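Local atomic coordinates of conserved hypothetical protein NMB0706 (Neisseria meningitidis, PDB entry 1RV9), a protein that is of uncharacterised function but belongs to the family named multi-copper polyphenol oxidoreductase laccase, so that an enzymatic role is probable. Residues L212-R216 with E217-G221; D104-G107 with K108-C111; W22-P25 with A26-T30. All coordinates share one frame; numbering follows the deposited sequence.

Interaction 1. Residues L212-R216 with E217-G221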
ATOM      1  N   LEU A 212      13.167  -1.880  -7.725  1.00 13.09           N
ATOM      2  CA  LEU A 212      14.540  -2.327  -7.496  1.00 13.25           C
ATOM      3  C   LEU A 212      14.578  -3.391  -6.407  1.00 12.60           C
ATOM      4  O   LEU A 212      15.187  -4.452  -6.569  1.00 12.50           O
ATOM      5  CB  LEU A 212      15.425  -1.151  -7.065  1.00 14.90           C
ATOM      6  CG  LEU A 212      15.994  -0.214  -8.128  1.00 18.34           C
ATOM      7  CD1 LEU A 212      16.685   0.967  -7.457  1.00 19.80           C
ATOM      8  CD2 LEU A 212      16.981  -0.981  -9.002  1.00 19.52           C
ATOM      9  N   ILE A 213      13.927  -3.096  -5.288  1.00 11.65           N
ATOM     10  CA  ILE A 213      13.884  -4.010  -4.158  1.00 11.22           C
ATOM     11  C   ILE A 213      13.184  -5.320  -4.518  1.00 11.43           C
ATOM     12  O   ILE A 213      13.684  -6.403  -4.210  1.00 10.07           O
ATOM     13  CB  ILE A 213      13.186  -3.327  -2.954  1.00 11.41           C
ATOM     14  CG1 ILE A 213      14.075  -2.191  -2.441  1.00 10.21           C
ATOM     15  CG2 ILE A 213      12.907  -4.338  -1.848  1.00 11.80           C
ATOM     16  CD1 ILE A 213      13.401  -1.268  -1.439  1.00  9.79           C
ATOM     17  N   LEU A 214      12.035  -5.222  -5.177  1.00 11.28           N
ATOM     18  CA  LEU A 214      11.292  -6.415  -5.570  1.00 11.15           C
ATOM     19  C   LEU A 214      12.087  -7.263  -6.558  1.00 13.00           C
ATOM     20  O   LEU A 214      12.134  -8.488  -6.432  1.00 12.43           O
ATOM     21  CB  LEU A 214       9.949  -6.018  -6.186  1.00 11.42           C
ATOM     22  CG  LEU A 214       8.934  -5.420  -5.210  1.00 11.22           C
ATOM     23  CD1 LEU A 214       7.826  -4.723  -5.984  1.00 10.23           C
ATOM     24  CD2 LEU A 214       8.372  -6.523  -4.315  1.00 10.74           C
ATOM     25  N   LYS A 215      12.704  -6.612  -7.540  1.00 13.36           N
ATOM     26  CA  LYS A 215      13.498  -7.322  -8.532  1.00 16.41           C
ATOM     27  C   LYS A 215      14.683  -8.015  -7.890  1.00 16.50           C
ATOM     28  O   LYS A 215      14.984  -9.166  -8.204  1.00 16.10           O
ATOM     29  CB  LYS A 215      13.992  -6.359  -9.619  1.00 19.47           C
ATOM     30  CG  LYS A 215      13.025  -6.170 -10.785  1.00 25.25           C
ATOM     31  CD  LYS A 215      11.823  -7.104 -10.676  1.00 28.26           C
ATOM     32  CE  LYS A 215      11.299  -7.522 -12.035  1.00 30.58           C
ATOM     33  NZ  LYS A 215      10.148  -8.458 -11.896  1.00 31.76           N
ATOM     34  N   ARG A 216      15.358  -7.315  -6.987  1.00 15.38           N
ATOM     35  CA  ARG A 216      16.512  -7.886  -6.312  1.00 15.85           C
ATOM     36  C   ARG A 216      16.120  -9.097  -5.474  1.00 15.37           C
ATOM     37  O   ARG A 216      16.919 -10.016  -5.284  1.00 15.74           O
ATOM     38  CB  ARG A 216      17.182  -6.841  -5.413  1.00 16.38           C
ATOM     39  CG  ARG A 216      18.382  -7.393  -4.660  1.00 19.47           C
ATOM     40  CD  ARG A 216      19.001  -6.374  -3.723  1.00 21.46           C
ATOM     41  NE  ARG A 216      18.107  -6.004  -2.630  1.00 22.01           N
ATOM     42  CZ  ARG A 216      18.483  -5.278  -1.582  1.00 22.69           C
ATOM     43  NH1 ARG A 216      19.737  -4.846  -1.492  1.00 23.22           N
ATOM     44  NH2 ARG A 216      17.611  -4.978  -0.631  1.00 24.72           N
ATOM     45  N   GLU A 217      14.886  -9.105  -4.980  1.00 13.48           N
ATOM     46  CA  GLU A 217      14.414 -10.201  -4.150  1.00 12.82           C
ATOM     47  C   GLU A 217      14.014 -11.415  -4.989  1.00 11.87           C
ATOM     48  O   GLU A 217      13.945 -12.530  -4.478  1.00 13.72           O
ATOM     49  CB  GLU A 217      13.239  -9.727  -3.288  1.00 13.35           C
ATOM     50  CG  GLU A 217      13.161 -10.371  -1.917  1.00 15.01           C
ATOM     51  CD  GLU A 217      14.403 -10.143  -1.051  1.00 12.40           C
ATOM     52  OE1 GLU A 217      15.299  -9.351  -1.426  1.00 13.56           O
ATOM     53  OE2 GLU A 217      14.471 -10.762   0.026  1.00 14.49           O
ATOM     54  N   GLY A 218      13.752 -11.192  -6.274  1.00 12.92           N
ATOM     55  CA  GLY A 218      13.391 -12.293  -7.152  1.00 12.43           C
ATOM     56  C   GLY A 218      11.950 -12.336  -7.614  1.00 13.42           C
ATOM     57  O   GLY A 218      11.539 -13.290  -8.272  1.00 14.00           O
ATOM     58  N   VAL A 219      11.172 -11.313  -7.276  1.00 12.96           N
ATOM     59  CA  VAL A 219       9.773 -11.279  -7.685  1.00 13.17           C
ATOM     60  C   VAL A 219       9.665 -11.314  -9.211  1.00 14.34           C
ATOM     61  O   VAL A 219      10.287 -10.510  -9.908  1.00 14.54           O
ATOM     62  CB  VAL A 219       9.071 -10.026  -7.113  1.00 11.09           C
ATOM     63  CG1 VAL A 219       7.662  -9.907  -7.669  1.00 12.11           C
ATOM     64  CG2 VAL A 219       9.027 -10.130  -5.590  1.00 12.41           C
ATOM     65  N   GLY A 220       8.872 -12.258  -9.713  1.00 14.50           N
ATOM     66  CA  GLY A 220       8.698 -12.440 -11.146  1.00 15.93           C
ATOM     67  C   GLY A 220       8.165 -11.287 -11.973  1.00 16.11           C
ATOM     68  O   GLY A 220       8.596 -11.095 -13.112  1.00 17.40           O
ATOM     69  N   GLY A 221       7.223 -10.527 -11.427  1.00 15.42           N
ATOM     70  CA  GLY A 221       6.674  -9.412 -12.176  1.00 14.52           C
ATOM     71  C   GLY A 221       6.155  -8.306 -11.284  1.00 13.96           C
ATOM     72  O   GLY A 221       5.632  -8.574 -10.204  1.00 12.73           O
TER
HETATM   73  O   HOH W   1      15.575  -6.742  -2.029  1.00 17.81           O
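K215 reaches forward past the end of its helix and delivers its ammonium group to the backbone that follows. NZ donates to V219 O at 2.9 Å, tilted 28° from that carbonyl's plane, and more weakly to G220 O. The chain gets there by bending twice: chi2 is nearly eclipsed at -6° and chi3 is bent as well, which lays CD and CE alongside the V219 carbonyl. Next to it on the helix, L214 meets V219 obliquely, methyl against methyl, with CD2 3.9 Å from CG2. The same V219 branch, set anti to its own carbonyl carbon, also rests on L214 O.

Both contacts gather at V219, the residue just after G218 in a Schellman motif. The chain leaves the helix at G218 with a positive phi of 109°, the usual place of glycine in this motif. V219 N donates to L214 O at 3.1 Å, a reach of five residues back, while G218 N bonds to K215 O and only weakly to L214 O.

R216 and E217 do not pair directly: OE1 lies 4.5 Å from NE and well out of the guanidinium plane, so the charges are merely near each other. Water 1 mediates instead, accepting from R216 NE at 2.7 Å in the guanidinium plane and donating to both E217 OE1 and I213 O. The carbonyl of I213 thus receives this water as well as the helical bond from E217 N.

In the fold, the stretch 212-221 carries helix 206-217 over into strand 221-224. L214 and K215 touch V222 of that strand, whereas I213, R216, E217 and V219 pack against helix 145-153 through Q147 and I150.

Interaction 2. Residues D104-G107 with K108-C111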
ATOM      1  N   ASP A 104      -2.210 -13.908   3.448  1.00  7.14           N
ATOM      2  CA  ASP A 104      -3.316 -14.846   3.583  1.00  7.26           C
ATOM      3  C   ASP A 104      -3.339 -15.890   2.484  1.00  8.24           C
ATOM      4  O   ASP A 104      -2.970 -15.613   1.346  1.00  8.99           O
ATOM      5  CB  ASP A 104      -4.667 -14.131   3.578  1.00  8.95           C
ATOM      6  CG  ASP A 104      -5.821 -15.105   3.698  1.00  8.98           C
ATOM      7  OD1 ASP A 104      -6.569 -15.292   2.712  1.00  8.18           O
ATOM      8  OD2 ASP A 104      -5.956 -15.708   4.786  1.00  8.60           O
ATOM      9  N   ASP A 105      -3.790 -17.091   2.838  1.00  8.45           N
ATOM     10  CA  ASP A 105      -3.905 -18.193   1.888  1.00 10.03           C
ATOM     11  C   ASP A 105      -5.187 -18.976   2.175  1.00 10.93           C
ATOM     12  O   ASP A 105      -5.336 -20.122   1.753  1.00 11.65           O
ATOM     13  CB  ASP A 105      -2.684 -19.118   2.002  1.00 10.71           C
ATOM     14  CG  ASP A 105      -2.658 -19.902   3.303  1.00 12.81           C
ATOM     15  OD1 ASP A 105      -3.348 -19.507   4.266  1.00 14.40           O
ATOM     16  OD2 ASP A 105      -1.930 -20.919   3.362  1.00 17.15           O
ATOM     17  N   THR A 106      -6.116 -18.339   2.884  1.00 11.27           N
ATOM     18  CA  THR A 106      -7.377 -18.978   3.263  1.00 11.23           C
ATOM     19  C   THR A 106      -8.606 -18.493   2.505  1.00 11.09           C
ATOM     20  O   THR A 106      -9.574 -19.243   2.336  1.00 10.89           O
ATOM     21  CB  THR A 106      -7.672 -18.770   4.758  1.00 12.17           C
ATOM     22  OG1 THR A 106      -8.004 -17.394   4.995  1.00 11.53           O
ATOM     23  CG2 THR A 106      -6.464 -19.152   5.598  1.00 12.43           C
ATOM     24  N   GLY A 107      -8.576 -17.238   2.063  1.00  9.09           N
ATOM     25  CA  GLY A 107      -9.713 -16.674   1.360  1.00  8.90           C
ATOM     26  C   GLY A 107     -10.823 -16.334   2.341  1.00  8.61           C
ATOM     27  O   GLY A 107     -11.976 -16.141   1.955  1.00 10.02           O
ATOM     28  N   LYS A 108     -10.469 -16.246   3.619  1.00  8.72           N
ATOM     29  CA  LYS A 108     -11.447 -15.948   4.661  1.00  9.22           C
ATOM     30  C   LYS A 108     -11.333 -14.532   5.209  1.00  8.76           C
ATOM     31  O   LYS A 108     -11.994 -14.177   6.183  1.00  8.75           O
ATOM     32  CB  LYS A 108     -11.297 -16.954   5.802  1.00 11.88           C
ATOM     33  CG  LYS A 108     -11.566 -18.389   5.379  1.00 13.18           C
ATOM     34  CD  LYS A 108     -11.346 -19.350   6.531  1.00 16.39           C
ATOM     35  CE  LYS A 108     -11.673 -20.774   6.118  1.00 18.67           C
ATOM     36  NZ  LYS A 108     -13.097 -20.899   5.701  1.00 21.37           N
ATOM     37  N   VAL A 109     -10.509 -13.717   4.564  1.00  7.16           N
ATOM     38  CA  VAL A 109     -10.300 -12.350   5.014  1.00  7.68           C
ATOM     39  C   VAL A 109      -9.578 -11.592   3.911  1.00  7.30           C
ATOM     40  O   VAL A 109      -8.907 -12.199   3.080  1.00  7.52           O
ATOM     41  CB  VAL A 109      -9.430 -12.345   6.304  1.00  8.51           C
ATOM     42  CG1 VAL A 109      -8.090 -13.021   6.023  1.00  9.39           C
ATOM     43  CG2 VAL A 109      -9.224 -10.925   6.812  1.00  9.13           C
ATOM     44  N   ALA A 110      -9.735 -10.274   3.892  1.00  6.60           N
ATOM     45  CA  ALA A 110      -9.051  -9.453   2.902  1.00  6.62           C
ATOM     46  C   ALA A 110      -7.870  -8.749   3.558  1.00  6.53           C
ATOM     47  O   ALA A 110      -7.981  -8.235   4.679  1.00  6.72           O
ATOM     48  CB  ALA A 110     -10.014  -8.414   2.320  1.00  5.49           C
ATOM     49  N   CYS A 111      -6.729  -8.754   2.871  1.00  6.40           N
ATOM     50  CA  CYS A 111      -5.538  -8.073   3.361  1.00  6.01           C
ATOM     51  C   CYS A 111      -5.698  -6.631   2.918  1.00  6.32           C
ATOM     52  O   CYS A 111      -6.199  -6.371   1.822  1.00  7.35           O
ATOM     53  CB  CYS A 111      -4.275  -8.648   2.726  1.00  6.46           C
ATOM     54  SG  CYS A 111      -3.970 -10.376   3.110  1.00  8.48           S
TER
HETATM   55  O   HOH W   2      -8.011 -13.743   1.024  1.00  8.60           O
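T106 OG1 and the backbone N of K108 meet inside a polar turn built round an Asx motif at D104, which links strand 101-104 to strand 110-115. K108 N donates to T106 OG1 at 3.0 Å, with an N-H...O angle of 151°. A chi1 of 70° sets OG1 between the backbone N and the carbonyl carbon of T106, and from there OG1 also donates to D104 OD2 at 2.7 Å. Both roles of the hydroxyl, acceptor and donor, are thus used.

The carboxylate is gripped on both oxygens. G107 N donates to the syn lone pair of D104 OD1 at 2.9 Å, and the T106 hydroxyl meets that of OD2; T106 N adds weak bonds to both. Several donors on one buried group would probably stabilise its negative charge. Water 2 extends the network, donating to D104 OD1 and V109 O.

Van der Waals contacts complete the turn. The aliphatic part of K108 crosses T106 at about a right angle, a V109 methyl lies against the carboxylate with CG1 3.6 Å from D104 OD2, and V109 itself packs on A89 and L93. Within strand 110-115, C111 SG approaches the methylene of D104, with SG 3.8 Å from CB.

Interaction 3. Residues W22-P25 with A26-T30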
ATOM      1  N   TRP A  22      -3.264  -6.107 -13.554  1.00 15.73           N
ATOM      2  CA  TRP A  22      -2.164  -7.054 -13.575  1.00 14.39           C
ATOM      3  C   TRP A  22      -2.690  -8.422 -13.992  1.00 15.56           C
ATOM      4  O   TRP A  22      -3.892  -8.676 -13.930  1.00 15.66           O
ATOM      5  CB  TRP A  22      -1.474  -7.106 -12.203  1.00 13.06           C
ATOM      6  CG  TRP A  22      -2.322  -7.529 -11.021  1.00 11.89           C
ATOM      7  CD1 TRP A  22      -3.689  -7.622 -10.956  1.00 11.37           C
ATOM      8  CD2 TRP A  22      -1.836  -7.867  -9.718  1.00  9.26           C
ATOM      9  NE1 TRP A  22      -4.078  -8.001  -9.689  1.00  9.29           N
ATOM     10  CE2 TRP A  22      -2.960  -8.160  -8.911  1.00  8.43           C
ATOM     11  CE3 TRP A  22      -0.554  -7.958  -9.154  1.00  7.46           C
ATOM     12  CZ2 TRP A  22      -2.841  -8.527  -7.565  1.00  8.58           C
ATOM     13  CZ3 TRP A  22      -0.434  -8.325  -7.819  1.00  7.68           C
ATOM     14  CH2 TRP A  22      -1.574  -8.608  -7.039  1.00  7.29           C
ATOM     15  N   PRO A  23      -1.797  -9.312 -14.447  1.00 16.09           N
ATOM     16  CA  PRO A  23      -2.202 -10.653 -14.879  1.00 16.88           C
ATOM     17  C   PRO A  23      -2.497 -11.642 -13.755  1.00 16.13           C
ATOM     18  O   PRO A  23      -2.229 -12.837 -13.889  1.00 17.32           O
ATOM     19  CB  PRO A  23      -1.031 -11.097 -15.751  1.00 18.27           C
ATOM     20  CG  PRO A  23       0.137 -10.442 -15.090  1.00 17.66           C
ATOM     21  CD  PRO A  23      -0.387  -9.052 -14.791  1.00 17.69           C
ATOM     22  N   ALA A  24      -3.058 -11.154 -12.655  1.00 13.60           N
ATOM     23  CA  ALA A  24      -3.370 -12.033 -11.534  1.00 12.47           C
ATOM     24  C   ALA A  24      -4.460 -13.028 -11.921  1.00 11.04           C
ATOM     25  O   ALA A  24      -5.336 -12.719 -12.733  1.00 10.28           O
ATOM     26  CB  ALA A  24      -3.813 -11.212 -10.330  1.00 10.73           C
ATOM     27  N   PRO A  25      -4.414 -14.244 -11.348  1.00 10.05           N
ATOM     28  CA  PRO A  25      -5.416 -15.272 -11.649  1.00  9.86           C
ATOM     29  C   PRO A  25      -6.823 -14.829 -11.249  1.00  9.53           C
ATOM     30  O   PRO A  25      -6.987 -13.925 -10.435  1.00  9.93           O
ATOM     31  CB  PRO A  25      -4.914 -16.484 -10.864  1.00 10.50           C
ATOM     32  CG  PRO A  25      -4.178 -15.867  -9.714  1.00 10.30           C
ATOM     33  CD  PRO A  25      -3.430 -14.740 -10.371  1.00  9.65           C
ATOM     34  N   ALA A  26      -7.827 -15.479 -11.827  1.00  8.96           N
ATOM     35  CA  ALA A  26      -9.226 -15.132 -11.597  1.00  9.73           C
ATOM     36  C   ALA A  26      -9.733 -15.180 -10.162  1.00 10.18           C
ATOM     37  O   ALA A  26     -10.758 -14.566  -9.847  1.00 11.19           O
ATOM     38  CB  ALA A  26     -10.111 -15.996 -12.479  1.00  9.28           C
ATOM     39  N   ASN A  27      -9.041 -15.907  -9.291  1.00  8.61           N
ATOM     40  CA  ASN A  27      -9.485 -15.996  -7.906  1.00 10.96           C
ATOM     41  C   ASN A  27      -8.778 -14.999  -6.998  1.00 11.10           C
ATOM     42  O   ASN A  27      -8.946 -15.030  -5.778  1.00 12.69           O
ATOM     43  CB  ASN A  27      -9.307 -17.421  -7.383  1.00 11.54           C
ATOM     44  CG  ASN A  27      -7.861 -17.836  -7.306  1.00 11.54           C
ATOM     45  OD1 ASN A  27      -7.043 -17.454  -8.146  1.00 11.74           O
ATOM     46  ND2 ASN A  27      -7.536 -18.641  -6.299  1.00 15.19           N
ATOM     47  N   VAL A  28      -7.974 -14.123  -7.595  1.00  9.50           N
ATOM     48  CA  VAL A  28      -7.288 -13.092  -6.831  1.00  8.33           C
ATOM     49  C   VAL A  28      -8.011 -11.790  -7.131  1.00  8.58           C
ATOM     50  O   VAL A  28      -7.974 -11.287  -8.256  1.00  9.18           O
ATOM     51  CB  VAL A  28      -5.800 -12.970  -7.217  1.00  8.06           C
ATOM     52  CG1 VAL A  28      -5.188 -11.733  -6.559  1.00  7.35           C
ATOM     53  CG2 VAL A  28      -5.053 -14.212  -6.760  1.00  8.16           C
ATOM     54  N   LYS A  29      -8.689 -11.265  -6.118  1.00  8.43           N
ATOM     55  CA  LYS A  29      -9.449 -10.038  -6.254  1.00  8.25           C
ATOM     56  C   LYS A  29      -8.755  -8.883  -5.559  1.00  7.22           C
ATOM     57  O   LYS A  29      -8.093  -9.069  -4.536  1.00  7.12           O
ATOM     58  CB  LYS A  29     -10.840 -10.219  -5.647  1.00 10.38           C
ATOM     59  CG  LYS A  29     -11.621 -11.392  -6.213  1.00 13.70           C
ATOM     60  CD  LYS A  29     -11.859 -11.219  -7.696  1.00 15.11           C
ATOM     61  CE  LYS A  29     -12.726 -12.339  -8.240  1.00 17.85           C
ATOM     62  NZ  LYS A  29     -12.999 -12.146  -9.687  1.00 20.70           N
ATOM     63  N   THR A  30      -8.911  -7.689  -6.119  1.00  8.34           N
ATOM     64  CA  THR A  30      -8.320  -6.499  -5.531  1.00  8.00           C
ATOM     65  C   THR A  30      -9.312  -5.345  -5.536  1.00  9.12           C
ATOM     66  O   THR A  30     -10.244  -5.300  -6.340  1.00  9.24           O
ATOM     67  CB  THR A  30      -7.051  -6.027  -6.289  1.00  9.44           C
ATOM     68  OG1 THR A  30      -7.384  -5.717  -7.649  1.00  9.52           O
ATOM     69  CG2 THR A  30      -5.975  -7.092  -6.254  1.00  8.63           C
TER
HETATM   70  O   HOH W   3      -6.890  -8.602  -9.169  1.00 22.18           O
HETATM   71  O   HOH W   4      -7.767 -11.496 -10.853  1.00 24.85           O
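The indole of W22 is met obliquely by two methyls from beyond a type I beta turn that runs from P25 to V28: T30 CG2 at 3.7 Å from CZ2, and V28 CG1 somewhat farther. One face carries the methyl of A24, whose CB stands 3.3 Å above the ring plane of W22, displaced toward the rim. At the edge, in plane, NE1 donates to water 3 at 2.9 Å. With chi1 at 60°, the ring is swung over its own backbone toward strand 28-33.

The closing bond of the turn, V28 N to P25 O, measures 3.0 Å and is fairly straight at 160°, although the donor stands 48° out of the carbonyl plane. N27 lies obliquely to the P25 ring with OD1 beside CB and CG, while its ND2 bonds to G128 O.

V28 faces back at the loop with both branches, CG1 against A24 CB and CG2 against the proline. Water 3 in turn donates to V28 O, bridging the indole N-H to the strand. T30 OG1 lies 3.3 Å from the O of water 3, but its stronger partner is A20 N. W22, A24 and V28 touch C124 of strand 119-125. Packing is tightest where P25 CG presses on V28 CG2, at 3.5 Å.

How the interactions relate
All three are local contacts just before a strand: a helix C-cap in interaction 1, turns in interactions 2 and 3, each centred about 17 Å from the chain's centre. Interactions 2 and 3 feed the same five-stranded mixed sheet, with strands 28-33 and 110-115 flanking strand 248-254 and I252 touching both C111 and V28; their centres are 14 Å apart, nearest atoms about 7 Å. Interaction 2 sets out from strand 101-104 of the six-stranded sheet, which interaction 1 enters at strand 221-224; Y223 touches W22 of interaction 3, 19 Å away between centres (nearest atoms about 6 Å). Centres of interactions 1 and 2 are 23 Å apart. No ligand or established active site connects them.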